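PDB 6VSS: arginase, mitochondrial from Medicago truncatula, which hydrolyses L-arginine to urea and L-ornithine, and also agmatine to urea and putrescine, using two manganese ions per subunit. Local coordinates for residues D271-S276 and R292-I297; V266-D271 and R333-K338; F183-D188 and H283-G288. One frame throughout, in Å; residues are numbered along the deposited sequence.

How the contacts relate
All three contacts are buried. No other chain touches contact 2, while contacts 1 and 3 also border neighbouring subunits. Contact 2 is nearest the centre of the chain and joins a strand of the parallel sheet to helix 323-339. Contact 1 joins the loop after that strand, 264-269, to helix 291-300. Contact 3 pairs two loops, which follow strands 178-183 and 264-269. Contacts 1 and 2 share Asp271, and their touching side chains are largely aliphatic. All three carry ligands of the manganese centre, but they are held differently: contacts 1 and 2 are joined mainly by aliphatic packing, and contact 3 by a hydrogen bond beside the metals.

Contact 1: D271-S276 and R292-I297; sequences DSLDPS and RDILNI. With MN (manganese (II) ion), chain I.
Ile294 reaches from helix 291-300 to Ser272 and Leu273 of the loop that follows strand 264-269. The tight part is small. Ile294 CD1 lies 3.8 Å from Leu273 CD2, and the two side chains cross at about a right angle. The same CD1 is 3.5 Å from Ser272 OG. CG1 of Ile294 is anti to the carbonyl carbon (chi1 -57°), and the chain runs on extended, which carries CD1 out to both residues. Ser272 OG is not left to the methyl group, because it hydrogen-bonds to the backbone O of Asp269. Leu331 of helix 323-339 touches both Leu273 and Ile294, and Phe183 touches Ser272 and Ile294.

The flanking residues Arg292, Asp293, Asn296 and Ser276 are looser and partly exposed. Arg292 pairs with Glu102, and Ser276 packs on Ile277 of a neighbouring subunit. Asp274 OD2 accepts from Ser276 N at 3.0 Å and Ser276 OG at 2.7 Å. The two donors come from opposite faces of the carboxylate, and the backbone bond makes an Asx turn.

At the near end of the loop, Asp271 holds the manganese of chain I with both oxygens, OD1 at 2.3 Å and OD2 at 2.2 Å. The chemistry is thus divided: loop and helix meet by van der Waals contact through Ile294, while Asp271 binds metal and Asp274 OD2 serves the turn.

Contact 2: V266-D271 and R333-K338; sequences VSIDVD and RELAAK. With MN (manganese (II) ion), chain I; MN (manganese (II) ion), chain J.
Leu335 of helix 323-339 packs on Val266 and Ile268 of strand 264-269. The apolar contacts use the two methyl groups of this leucine. CD1 is 4.1 Å from Val266 CB, and CD2 is 4.4 Å from Ile268 CD1. CD2 also makes a van der Waals contact with the backbone O of Val266, at 4.0 Å. CG of Leu335 is anti to the backbone N (chi1 175°), which extends the branch toward the strand. Val266 and Ile268 alternate with Ser267, which points away from the helix and hydrogen-bonds through OG to Asp309 and to NE2 of the manganese ligand His160.

Just past the end of the strand a hydrogen bond closes an Asx turn. Asp271 N donates to Asp269 OD1 at 2.8 Å, on the anti side of the carboxylate and 31° out of its plane. This bond is consistent with holding the Asp269 carboxylate in place for metal.

Metal bonds use the other oxygen. Asp269 OD2 bridges the two manganese ions, at 2.1 Å from that of chain I and 2.2 Å from that of chain J. Water 1 bridges the same pair. A helix packed on a parallel sheet, with metal-binding aspartates where a strand ends, is characteristic of the alpha/beta fold of arginases and their binuclear manganese site.

Contact 3: F183-D188 and H283-G288; sequences FDAHPD and HHEPGG. With MN (manganese (II) ion), chain I; MN (manganese (II) ion), chain J.
His186 and Glu285 are joined by the one hydrogen bond between these two loops. His186 NE2 donates to Glu285 OE2 at 3.0 Å, and the bond is nearly straight at 166°. The oxygen lies at the ring edge, close to the ring plane. The donor, however, approaches from above the carboxylate, 41° out of its plane. Ring and carboxylate are turned 81° against each other. Glu285 bends at its second torsion, which brings OE2 round to the ring.

Van der Waals contacts flank this bond. Ala185 CB is 3.8 Å from Glu285 CG, and it also lies over one face of the His186 ring. His283 CB sits 3.5 Å from His186 CE1, with the two histidine rings oblique to each other. His283 ND1 hydrogen-bonds to Ser96 O of a neighbouring subunit, and Glu285 packs on Thr97 of that subunit. Both partners belong to the L-ornithine-binding residues, consistent with this loop lying beside a substrate site to which a neighbouring subunit contributes.

The other ring nitrogen is a metal ligand. His186 ND1 binds the manganese of chain I at 2.3 Å, so the ring is gripped at both nitrogens and its rotation is fixed. Asp184 spans the pair of ions, with OD1 on the manganese of chain I and OD2 on that of chain J. Asp188 OD2 binds the manganese of chain J at 2.2 Å. Water 1, which bridges the ions, donates to Asp188 OD1 at 2.6 Å. Asp269, Asp271 and His160 complete the two coordination shells. Asp184, Ala185, His186 and Asp188 form the DAHxD metal-binding motif of the arginase family, with Glu285 as second-shell partner of its histidine.

Contact 1: D271-S276 and R292-I297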
ATOM      1  N   ASP B 271      13.437   3.035  15.983  1.00 22.24           N
ATOM      2  CA  ASP B 271      14.319   3.262  14.797  1.00 23.15           C
ATOM      3  C   ASP B 271      15.695   2.661  15.024  1.00 22.35           C
ATOM      4  O   ASP B 271      16.368   2.582  13.993  1.00 23.67           O
ATOM      5  CB  ASP B 271      14.445   4.690  14.269  1.00 23.54           C
ATOM      6  CG  ASP B 271      15.223   5.669  15.116  1.00 23.73           C
ATOM      7  OD1 ASP B 271      15.976   5.294  15.988  1.00 26.33           O
ATOM      8  OD2 ASP B 271      14.986   6.814  14.919  1.00 27.10           O
ATOM      9  N   SER B 272      16.010   2.082  16.191  1.00 21.64           N
ATOM     10  CA  SER B 272      17.167   1.172  16.367  1.00 21.76           C
ATOM     11  C   SER B 272      17.071  -0.003  15.387  1.00 21.76           C
ATOM     12  O   SER B 272      18.100  -0.438  14.860  1.00 20.72           O
ATOM     13  CB  SER B 272      17.333   0.673  17.773  1.00 22.71           C
ATOM     14  OG  SER B 272      16.229  -0.103  18.212  1.00 22.87           O
ATOM     15  N   LEU B 273      15.871  -0.462  15.103  1.00 21.79           N
ATOM     16  CA  LEU B 273      15.673  -1.640  14.224  1.00 22.88           C
ATOM     17  C   LEU B 273      15.781  -1.222  12.775  1.00 23.87           C
ATOM     18  O   LEU B 273      15.445  -0.056  12.431  1.00 24.02           O
ATOM     19  CB  LEU B 273      14.296  -2.229  14.467  1.00 22.86           C
ATOM     20  CG  LEU B 273      14.108  -2.895  15.822  1.00 23.39           C
ATOM     21  CD1 LEU B 273      12.626  -3.073  16.127  1.00 23.37           C
ATOM     22  CD2 LEU B 273      14.817  -4.228  15.840  1.00 23.57           C
ATOM     23  N   ASP B 274      16.261  -2.151  11.951  1.00 25.13           N
ATOM     24  CA  ASP B 274      16.328  -1.917  10.502  1.00 24.45           C
ATOM     25  C   ASP B 274      14.923  -1.523  10.038  1.00 23.57           C
ATOM     26  O   ASP B 274      13.893  -2.012  10.513  1.00 22.84           O
ATOM     27  CB  ASP B 274      16.828  -3.131   9.755  1.00 25.67           C
ATOM     28  CG  ASP B 274      17.232  -2.744   8.347  1.00 26.84           C
ATOM     29  OD1 ASP B 274      18.331  -2.205   8.157  1.00 26.36           O
ATOM     30  OD2 ASP B 274      16.434  -2.994   7.444  1.00 31.50           O
ATOM     31  N   PRO B 275      14.824  -0.556   9.117  1.00 23.24           N
ATOM     32  CA  PRO B 275      13.526  -0.183   8.564  1.00 23.48           C
ATOM     33  C   PRO B 275      12.811  -1.334   7.824  1.00 23.20           C
ATOM     34  O   PRO B 275      11.680  -1.222   7.694  1.00 23.92           O
ATOM     35  CB  PRO B 275      13.877   0.925   7.538  1.00 23.22           C
ATOM     36  CG  PRO B 275      15.173   1.473   8.001  1.00 23.50           C
ATOM     37  CD  PRO B 275      15.907   0.320   8.644  1.00 23.27           C
ATOM     38  N   SER B 276      13.461  -2.423   7.434  1.00 23.08           N
ATOM     39  CA  SER B 276      12.779  -3.604   6.840  1.00 23.87           C
ATOM     40  C   SER B 276      11.874  -4.252   7.904  1.00 24.42           C
ATOM     41  O   SER B 276      10.958  -5.025   7.534  1.00 24.83           O
ATOM     42  CB  SER B 276      13.772  -4.604   6.357  1.00 23.69           C
ATOM     43  OG  SER B 276      14.641  -5.004   7.432  1.00 23.94           O
ATOM     44  N   ARG B 292      15.669  -9.771  17.021  1.00 29.20           N
ATOM     45  CA  ARG B 292      16.334 -10.763  17.896  1.00 31.18           C
ATOM     46  C   ARG B 292      17.618 -10.158  18.487  1.00 31.86           C
ATOM     47  O   ARG B 292      18.098 -10.658  19.477  1.00 33.19           O
ATOM     48  CB  ARG B 292      16.442 -11.988  16.976  1.00 32.75           C
ATOM     49  CG  ARG B 292      17.137 -13.213  17.537  1.00 35.11           C
ATOM     50  CD  ARG B 292      16.343 -14.079  18.493  1.00 35.05           C
ATOM     51  NE  ARG B 292      14.932 -14.124  18.147  1.00 34.85           N
ATOM     52  CZ  ARG B 292      13.928 -14.334  19.025  1.00 35.10           C
ATOM     53  NH1 ARG B 292      14.177 -14.488  20.315  1.00 33.96           N
ATOM     54  NH2 ARG B 292      12.666 -14.339  18.601  1.00 34.39           N
ATOM     55  N   ASP B 293      18.226  -9.132  17.910  1.00 30.87           N
ATOM     56  CA  ASP B 293      19.432  -8.540  18.561  1.00 30.64           C
ATOM     57  C   ASP B 293      19.002  -7.819  19.844  1.00 29.13           C
ATOM     58  O   ASP B 293      19.615  -7.997  20.895  1.00 28.19           O
ATOM     59  CB  ASP B 293      20.132  -7.508  17.666  1.00 32.17           C
ATOM     60  CG  ASP B 293      20.885  -8.058  16.479  1.00 32.28           C
ATOM     61  OD1 ASP B 293      21.698  -8.943  16.678  1.00 33.67           O
ATOM     62  OD2 ASP B 293      20.683  -7.545  15.385  1.00 32.31           O
ATOM     63  N   ILE B 294      17.936  -7.037  19.785  1.00 27.43           N
ATOM     64  CA  ILE B 294      17.423  -6.356  21.012  1.00 27.95           C
ATOM     65  C   ILE B 294      17.051  -7.432  22.067  1.00 28.90           C
ATOM     66  O   ILE B 294      17.304  -7.214  23.291  1.00 26.55           O
ATOM     67  CB  ILE B 294      16.236  -5.439  20.671  1.00 27.45           C
ATOM     68  CG1 ILE B 294      16.643  -4.407  19.607  1.00 27.86           C
ATOM     69  CG2 ILE B 294      15.704  -4.763  21.926  1.00 28.10           C
ATOM     70  CD1 ILE B 294      15.673  -3.300  19.411  1.00 27.91           C
ATOM     71  N   LEU B 295      16.442  -8.552  21.646  1.00 29.51           N
ATOM     72  CA  LEU B 295      15.934  -9.557  22.622  1.00 30.98           C
ATOM     73  C   LEU B 295      17.139 -10.248  23.281  1.00 31.79           C
ATOM     74  O   LEU B 295      17.101 -10.525  24.476  1.00 31.50           O
ATOM     75  CB  LEU B 295      15.026 -10.584  21.925  1.00 31.09           C
ATOM     76  CG  LEU B 295      13.695 -10.052  21.418  1.00 31.56           C
ATOM     77  CD1 LEU B 295      12.809 -11.139  20.859  1.00 32.53           C
ATOM     78  CD2 LEU B 295      12.951  -9.323  22.500  1.00 32.27           C
ATOM     79  N   ASN B 296      18.166 -10.567  22.506  1.00 32.56           N
ATOM     80  CA  ASN B 296      19.406 -11.192  23.052  1.00 32.60           C
ATOM     81  C   ASN B 296      19.996 -10.309  24.163  1.00 33.50           C
ATOM     82  O   ASN B 296      20.303 -10.811  25.279  1.00 32.79           O
ATOM     83  CB  ASN B 296      20.421 -11.427  21.952  1.00 32.36           C
ATOM     84  CG  ASN B 296      19.984 -12.503  20.982  1.00 32.36           C
ATOM     85  OD1 ASN B 296      19.079 -13.273  21.273  1.00 32.99           O
ATOM     86  ND2 ASN B 296      20.621 -12.570  19.830  1.00 32.78           N
ATOM     87  N   ILE B 297      20.173  -9.032  23.877  1.00 31.79           N
ATOM     88  CA  ILE B 297      20.765  -8.090  24.861  1.00 33.65           C
ATOM     89  C   ILE B 297      19.847  -7.998  26.090  1.00 33.77           C
ATOM     90  O   ILE B 297      20.335  -7.988  27.251  1.00 33.02           O
ATOM     91  CB  ILE B 297      21.044  -6.740  24.180  1.00 33.03           C
ATOM     92  CG1 ILE B 297      22.147  -6.920  23.128  1.00 34.03           C
ATOM     93  CG2 ILE B 297      21.381  -5.722  25.252  1.00 33.75           C
ATOM     94  CD1 ILE B 297      22.374  -5.774  22.165  1.00 35.30           C
TER
HETATM   95 MN    MN I 401      16.140   7.445  16.726  1.00 29.23          MN
HETATM   96  O   HOH W   1      16.675   9.217  17.850  1.00 29.70           O

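Contact 2: V266-D271 and R333-K338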
ATOM      1  N   VAL B 266      15.779   1.447  30.797  1.00 27.60           N
ATOM      2  CA  VAL B 266      15.924   0.881  29.422  1.00 27.18           C
ATOM      3  C   VAL B 266      15.086   1.687  28.435  1.00 26.19           C
ATOM      4  O   VAL B 266      13.881   1.646  28.513  1.00 25.93           O
ATOM      5  CB  VAL B 266      15.572  -0.608  29.340  1.00 27.43           C
ATOM      6  CG1 VAL B 266      15.785  -1.111  27.913  1.00 26.73           C
ATOM      7  CG2 VAL B 266      16.406  -1.445  30.313  1.00 28.08           C
ATOM      8  N   SER B 267      15.727   2.421  27.540  1.00 25.83           N
ATOM      9  CA  SER B 267      15.056   3.291  26.548  1.00 25.00           C
ATOM     10  C   SER B 267      15.171   2.620  25.175  1.00 24.33           C
ATOM     11  O   SER B 267      16.311   2.431  24.676  1.00 24.14           O
ATOM     12  CB  SER B 267      15.679   4.633  26.572  1.00 25.30           C
ATOM     13  OG  SER B 267      15.120   5.456  25.549  1.00 26.56           O
ATOM     14  N   ILE B 268      14.074   2.213  24.589  1.00 23.59           N
ATOM     15  CA  ILE B 268      14.094   1.577  23.235  1.00 23.64           C
ATOM     16  C   ILE B 268      13.520   2.555  22.196  1.00 23.63           C
ATOM     17  O   ILE B 268      12.257   2.791  22.189  1.00 22.66           O
ATOM     18  CB  ILE B 268      13.365   0.232  23.255  1.00 24.18           C
ATOM     19  CG1 ILE B 268      13.730  -0.560  24.526  1.00 24.71           C
ATOM     20  CG2 ILE B 268      13.659  -0.499  21.940  1.00 24.90           C
ATOM     21  CD1 ILE B 268      13.242  -1.975  24.600  1.00 24.76           C
ATOM     22  N   ASP B 269      14.387   3.099  21.326  1.00 23.51           N
ATOM     23  CA  ASP B 269      13.913   3.818  20.117  1.00 24.21           C
ATOM     24  C   ASP B 269      13.677   2.777  18.999  1.00 24.13           C
ATOM     25  O   ASP B 269      14.572   2.015  18.694  1.00 24.33           O
ATOM     26  CB  ASP B 269      14.857   4.970  19.806  1.00 25.48           C
ATOM     27  CG  ASP B 269      14.462   5.809  18.596  1.00 26.13           C
ATOM     28  OD1 ASP B 269      13.724   5.250  17.743  1.00 25.46           O
ATOM     29  OD2 ASP B 269      15.018   6.919  18.448  1.00 30.28           O
ATOM     30  N   VAL B 270      12.429   2.651  18.529  1.00 23.66           N
ATOM     31  CA  VAL B 270      12.011   1.662  17.486  1.00 23.60           C
ATOM     32  C   VAL B 270      12.913   1.827  16.249  1.00 22.88           C
ATOM     33  O   VAL B 270      13.135   0.814  15.575  1.00 22.36           O
ATOM     34  CB  VAL B 270      10.524   1.815  17.118  1.00 24.46           C
ATOM     35  CG1 VAL B 270      10.106   0.820  16.017  1.00 24.98           C
ATOM     36  CG2 VAL B 270       9.642   1.631  18.341  1.00 24.43           C
ATOM     37  N   ASP B 271      13.437   3.035  15.983  1.00 22.24           N
ATOM     38  CA  ASP B 271      14.319   3.262  14.797  1.00 23.15           C
ATOM     39  C   ASP B 271      15.695   2.661  15.024  1.00 22.35           C
ATOM     40  O   ASP B 271      16.368   2.582  13.993  1.00 23.67           O
ATOM     41  CB  ASP B 271      14.445   4.690  14.269  1.00 23.54           C
ATOM     42  CG  ASP B 271      15.223   5.669  15.116  1.00 23.73           C
ATOM     43  OD1 ASP B 271      15.976   5.294  15.988  1.00 26.33           O
ATOM     44  OD2 ASP B 271      14.986   6.814  14.919  1.00 27.10           O
ATOM     45  N   ARG B 333       6.289  -5.915  25.582  1.00 26.13           N
ATOM     46  CA  ARG B 333       6.008  -7.188  26.296  1.00 27.61           C
ATOM     47  C   ARG B 333       7.312  -7.744  26.875  1.00 27.37           C
ATOM     48  O   ARG B 333       7.334  -8.144  28.029  1.00 28.28           O
ATOM     49  CB  ARG B 333       5.335  -8.205  25.376  1.00 28.60           C
ATOM     50  CG  ARG B 333       3.854  -7.917  25.175  1.00 29.97           C
ATOM     51  CD  ARG B 333       3.315  -8.434  23.847  1.00 32.15           C
ATOM     52  NE  ARG B 333       3.467  -9.877  23.752  1.00 34.39           N
ATOM     53  CZ  ARG B 333       2.517 -10.751  23.447  1.00 36.40           C
ATOM     54  NH1 ARG B 333       1.278 -10.360  23.226  1.00 38.52           N
ATOM     55  NH2 ARG B 333       2.798 -12.041  23.484  1.00 38.53           N
ATOM     56  N   GLU B 334       8.392  -7.721  26.127  1.00 26.88           N
ATOM     57  CA  GLU B 334       9.620  -8.349  26.589  1.00 27.34           C
ATOM     58  C   GLU B 334      10.283  -7.420  27.615  1.00 27.98           C
ATOM     59  O   GLU B 334      10.881  -7.928  28.546  1.00 27.27           O
ATOM     60  CB  GLU B 334      10.413  -8.694  25.358  1.00 28.32           C
ATOM     61  CG  GLU B 334       9.693  -9.685  24.457  1.00 29.90           C
ATOM     62  CD  GLU B 334       9.516 -11.076  25.053  1.00 31.26           C
ATOM     63  OE1 GLU B 334      10.422 -11.553  25.767  1.00 31.75           O
ATOM     64  OE2 GLU B 334       8.457 -11.655  24.827  1.00 33.49           O
ATOM     65  N   LEU B 335      10.179  -6.103  27.467  1.00 28.15           N
ATOM     66  CA  LEU B 335      10.670  -5.161  28.506  1.00 28.06           C
ATOM     67  C   LEU B 335       9.894  -5.385  29.800  1.00 28.91           C
ATOM     68  O   LEU B 335      10.554  -5.459  30.857  1.00 28.92           O
ATOM     69  CB  LEU B 335      10.582  -3.709  28.015  1.00 28.13           C
ATOM     70  CG  LEU B 335      10.952  -2.615  29.045  1.00 28.62           C
ATOM     71  CD1 LEU B 335      12.247  -2.924  29.748  1.00 29.08           C
ATOM     72  CD2 LEU B 335      11.084  -1.256  28.356  1.00 28.36           C
ATOM     73  N   ALA B 336       8.546  -5.449  29.752  1.00 28.96           N
ATOM     74  CA  ALA B 336       7.697  -5.739  30.933  1.00 28.64           C
ATOM     75  C   ALA B 336       8.125  -7.071  31.602  1.00 29.30           C
ATOM     76  O   ALA B 336       8.243  -7.093  32.821  1.00 27.33           O
ATOM     77  CB  ALA B 336       6.228  -5.735  30.595  1.00 27.93           C
ATOM     78  N   ALA B 337       8.324  -8.143  30.825  1.00 30.00           N
ATOM     79  CA  ALA B 337       8.756  -9.477  31.292  1.00 30.30           C
ATOM     80  C   ALA B 337      10.044  -9.348  32.116  1.00 32.36           C
ATOM     81  O   ALA B 337      10.192 -10.087  33.115  1.00 33.53           O
ATOM     82  CB  ALA B 337       8.916 -10.429  30.120  1.00 30.03           C
ATOM     83  N   LYS B 338      10.985  -8.505  31.706  1.00 33.38           N
ATOM     84  CA  LYS B 338      12.222  -8.265  32.470  1.00 35.31           C
ATOM     85  C   LYS B 338      11.981  -7.345  33.674  1.00 35.59           C
ATOM     86  O   LYS B 338      12.649  -7.522  34.708  1.00 35.39           O
ATOM     87  CB  LYS B 338      13.283  -7.648  31.553  1.00 37.70           C
ATOM     88  CG  LYS B 338      13.907  -8.648  30.588  1.00 41.61           C
ATOM     89  CD  LYS B 338      14.826  -9.649  31.277  1.00 42.18           C
ATOM     90  CE  LYS B 338      16.133  -9.026  31.720  1.00 43.73           C
ATOM     91  NZ  LYS B 338      17.207 -10.050  31.717  1.00 45.13           N
TER
HETATM   92 MN    MN I 401      16.140   7.445  16.726  1.00 29.23          MN
HETATM   93 MN    MN J 402      16.076   8.467  19.677  1.00 34.73          MN
HETATM   94  O   HOH W   1      16.675   9.217  17.850  1.00 29.70           O

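Contact 3: F183-D188 and H283-G288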
ATOM      1  N   PHE B 183      18.668   1.867  23.147  1.00 24.77           N
ATOM      2  CA  PHE B 183      18.640   1.380  21.742  1.00 25.41           C
ATOM      3  C   PHE B 183      18.206   2.524  20.838  1.00 25.69           C
ATOM      4  O   PHE B 183      17.160   3.107  21.048  1.00 24.82           O
ATOM      5  CB  PHE B 183      17.712   0.184  21.588  1.00 25.14           C
ATOM      6  CG  PHE B 183      18.127  -1.017  22.398  1.00 25.16           C
ATOM      7  CD1 PHE B 183      17.631  -1.214  23.680  1.00 25.64           C
ATOM      8  CD2 PHE B 183      18.911  -2.019  21.851  1.00 25.74           C
ATOM      9  CE1 PHE B 183      17.954  -2.342  24.424  1.00 24.59           C
ATOM     10  CE2 PHE B 183      19.265  -3.139  22.611  1.00 25.54           C
ATOM     11  CZ  PHE B 183      18.802  -3.276  23.895  1.00 25.42           C
ATOM     12  N   ASP B 184      19.004   2.806  19.826  1.00 25.84           N
ATOM     13  CA  ASP B 184      18.686   3.917  18.908  1.00 26.22           C
ATOM     14  C   ASP B 184      19.539   3.820  17.638  1.00 25.66           C
ATOM     15  O   ASP B 184      20.652   3.370  17.742  1.00 26.21           O
ATOM     16  CB  ASP B 184      18.912   5.209  19.673  1.00 25.99           C
ATOM     17  CG  ASP B 184      18.009   6.335  19.227  1.00 26.43           C
ATOM     18  OD1 ASP B 184      17.632   6.410  18.030  1.00 27.77           O
ATOM     19  OD2 ASP B 184      17.599   7.038  20.126  1.00 29.49           O
ATOM     20  N   ALA B 185      19.061   4.287  16.490  1.00 25.25           N
ATOM     21  CA  ALA B 185      19.929   4.631  15.336  1.00 25.43           C
ATOM     22  C   ALA B 185      20.768   5.883  15.646  1.00 26.61           C
ATOM     23  O   ALA B 185      21.869   6.040  15.018  1.00 25.82           O
ATOM     24  CB  ALA B 185      19.112   4.813  14.088  1.00 24.86           C
ATOM     25  N   HIS B 186      20.321   6.725  16.582  1.00 26.86           N
ATOM     26  CA  HIS B 186      20.767   8.133  16.732  1.00 28.14           C
ATOM     27  C   HIS B 186      21.200   8.330  18.164  1.00 28.08           C
ATOM     28  O   HIS B 186      20.539   7.865  19.071  1.00 26.25           O
ATOM     29  CB  HIS B 186      19.644   9.147  16.445  1.00 29.64           C
ATOM     30  CG  HIS B 186      18.903   8.883  15.182  1.00 29.37           C
ATOM     31  ND1 HIS B 186      17.658   8.213  15.145  1.00 30.52           N
ATOM     32  CD2 HIS B 186      19.251   9.171  13.901  1.00 30.26           C
ATOM     33  CE1 HIS B 186      17.332   8.089  13.847  1.00 29.59           C
ATOM     34  NE2 HIS B 186      18.270   8.685  13.067  1.00 29.38           N
ATOM     35  N   PRO B 187      22.376   8.920  18.437  1.00 29.62           N
ATOM     36  CA  PRO B 187      22.791   9.064  19.832  1.00 29.90           C
ATOM     37  C   PRO B 187      21.834   9.924  20.675  1.00 30.74           C
ATOM     38  O   PRO B 187      21.902   9.847  21.891  1.00 31.66           O
ATOM     39  CB  PRO B 187      24.200   9.679  19.741  1.00 30.56           C
ATOM     40  CG  PRO B 187      24.695   9.327  18.330  1.00 31.22           C
ATOM     41  CD  PRO B 187      23.435   9.284  17.471  1.00 30.79           C
ATOM     42  N   ASP B 188      21.082  10.827  20.054  1.00 30.94           N
ATOM     43  CA  ASP B 188      20.243  11.822  20.762  1.00 31.88           C
ATOM     44  C   ASP B 188      21.057  12.585  21.814  1.00 33.37           C
ATOM     45  O   ASP B 188      20.485  12.918  22.845  1.00 31.66           O
ATOM     46  CB  ASP B 188      19.044  11.157  21.415  1.00 33.21           C
ATOM     47  CG  ASP B 188      18.018  10.619  20.431  1.00 34.62           C
ATOM     48  OD1 ASP B 188      18.164  10.925  19.221  1.00 32.41           O
ATOM     49  OD2 ASP B 188      17.062   9.960  20.907  1.00 37.52           O
ATOM     50  N   HIS B 283      12.407   8.359  11.131  1.00 24.89           N
ATOM     51  CA  HIS B 283      13.774   8.455  10.571  1.00 25.70           C
ATOM     52  C   HIS B 283      14.190   7.073  10.111  1.00 25.01           C
ATOM     53  O   HIS B 283      14.787   6.385  10.889  1.00 25.68           O
ATOM     54  CB  HIS B 283      14.733   9.016  11.639  1.00 26.90           C
ATOM     55  CG  HIS B 283      14.315  10.367  12.068  1.00 29.23           C
ATOM     56  ND1 HIS B 283      14.716  11.504  11.388  1.00 32.14           N
ATOM     57  CD2 HIS B 283      13.459  10.772  13.033  1.00 32.22           C
ATOM     58  CE1 HIS B 283      14.158  12.570  11.949  1.00 34.19           C
ATOM     59  NE2 HIS B 283      13.366  12.150  12.957  1.00 34.05           N
ATOM     60  N   HIS B 284      13.917   6.696   8.881  1.00 25.70           N
ATOM     61  CA  HIS B 284      14.461   5.442   8.308  1.00 26.59           C
ATOM     62  C   HIS B 284      16.015   5.516   8.259  1.00 27.14           C
ATOM     63  O   HIS B 284      16.532   6.465   7.690  1.00 26.39           O
ATOM     64  CB  HIS B 284      13.848   5.170   6.951  1.00 26.55           C
ATOM     65  CG  HIS B 284      12.428   4.795   6.994  1.00 28.71           C
ATOM     66  ND1 HIS B 284      11.539   5.187   6.017  1.00 30.97           N
ATOM     67  CD2 HIS B 284      11.712   4.065   7.860  1.00 29.64           C
ATOM     68  CE1 HIS B 284      10.336   4.786   6.326  1.00 30.11           C
ATOM     69  NE2 HIS B 284      10.417   4.059   7.425  1.00 29.00           N
ATOM     70  N   GLU B 285      16.754   4.570   8.857  1.00 27.38           N
ATOM     71  CA  GLU B 285      18.247   4.540   8.748  1.00 27.08           C
ATOM     72  C   GLU B 285      18.659   3.124   8.372  1.00 24.97           C
ATOM     73  O   GLU B 285      18.790   2.279   9.243  1.00 24.20           O
ATOM     74  CB  GLU B 285      18.926   4.934  10.072  1.00 28.79           C
ATOM     75  CG  GLU B 285      18.533   6.298  10.592  1.00 30.84           C
ATOM     76  CD  GLU B 285      19.132   7.482   9.851  1.00 33.65           C
ATOM     77  OE1 GLU B 285      20.073   7.242   9.050  1.00 35.04           O
ATOM     78  OE2 GLU B 285      18.641   8.658  10.076  1.00 33.94           O
ATOM     79  N   PRO B 286      18.876   2.799   7.087  1.00 24.35           N
ATOM     80  CA  PRO B 286      19.187   1.413   6.723  1.00 24.77           C
ATOM     81  C   PRO B 286      20.456   0.900   7.403  1.00 25.04           C
ATOM     82  O   PRO B 286      21.339   1.679   7.777  1.00 27.27           O
ATOM     83  CB  PRO B 286      19.314   1.425   5.198  1.00 24.49           C
ATOM     84  CG  PRO B 286      18.438   2.628   4.804  1.00 24.71           C
ATOM     85  CD  PRO B 286      18.662   3.660   5.914  1.00 24.49           C
ATOM     86  N   GLY B 287      20.471  -0.393   7.647  1.00 24.83           N
ATOM     87  CA  GLY B 287      21.597  -1.081   8.308  1.00 24.88           C
ATOM     88  C   GLY B 287      21.434  -1.193   9.815  1.00 24.74           C
ATOM     89  O   GLY B 287      22.479  -1.138  10.487  1.00 25.15           O
ATOM     90  N   GLY B 288      20.211  -1.476  10.311  1.00 23.90           N
ATOM     91  CA  GLY B 288      19.890  -1.398  11.730  1.00 24.04           C
ATOM     92  C   GLY B 288      19.927  -2.766  12.371  1.00 24.18           C
ATOM     93  O   GLY B 288      20.253  -3.740  11.691  1.00 24.73           O
TER
HETATM   94 MN    MN I 401      16.140   7.445  16.726  1.00 29.23          MN
HETATM   95 MN    MN J 402      16.076   8.467  19.677  1.00 34.73          MN
HETATM   96  O   HOH W   1      16.675   9.217  17.850  1.00 29.70           O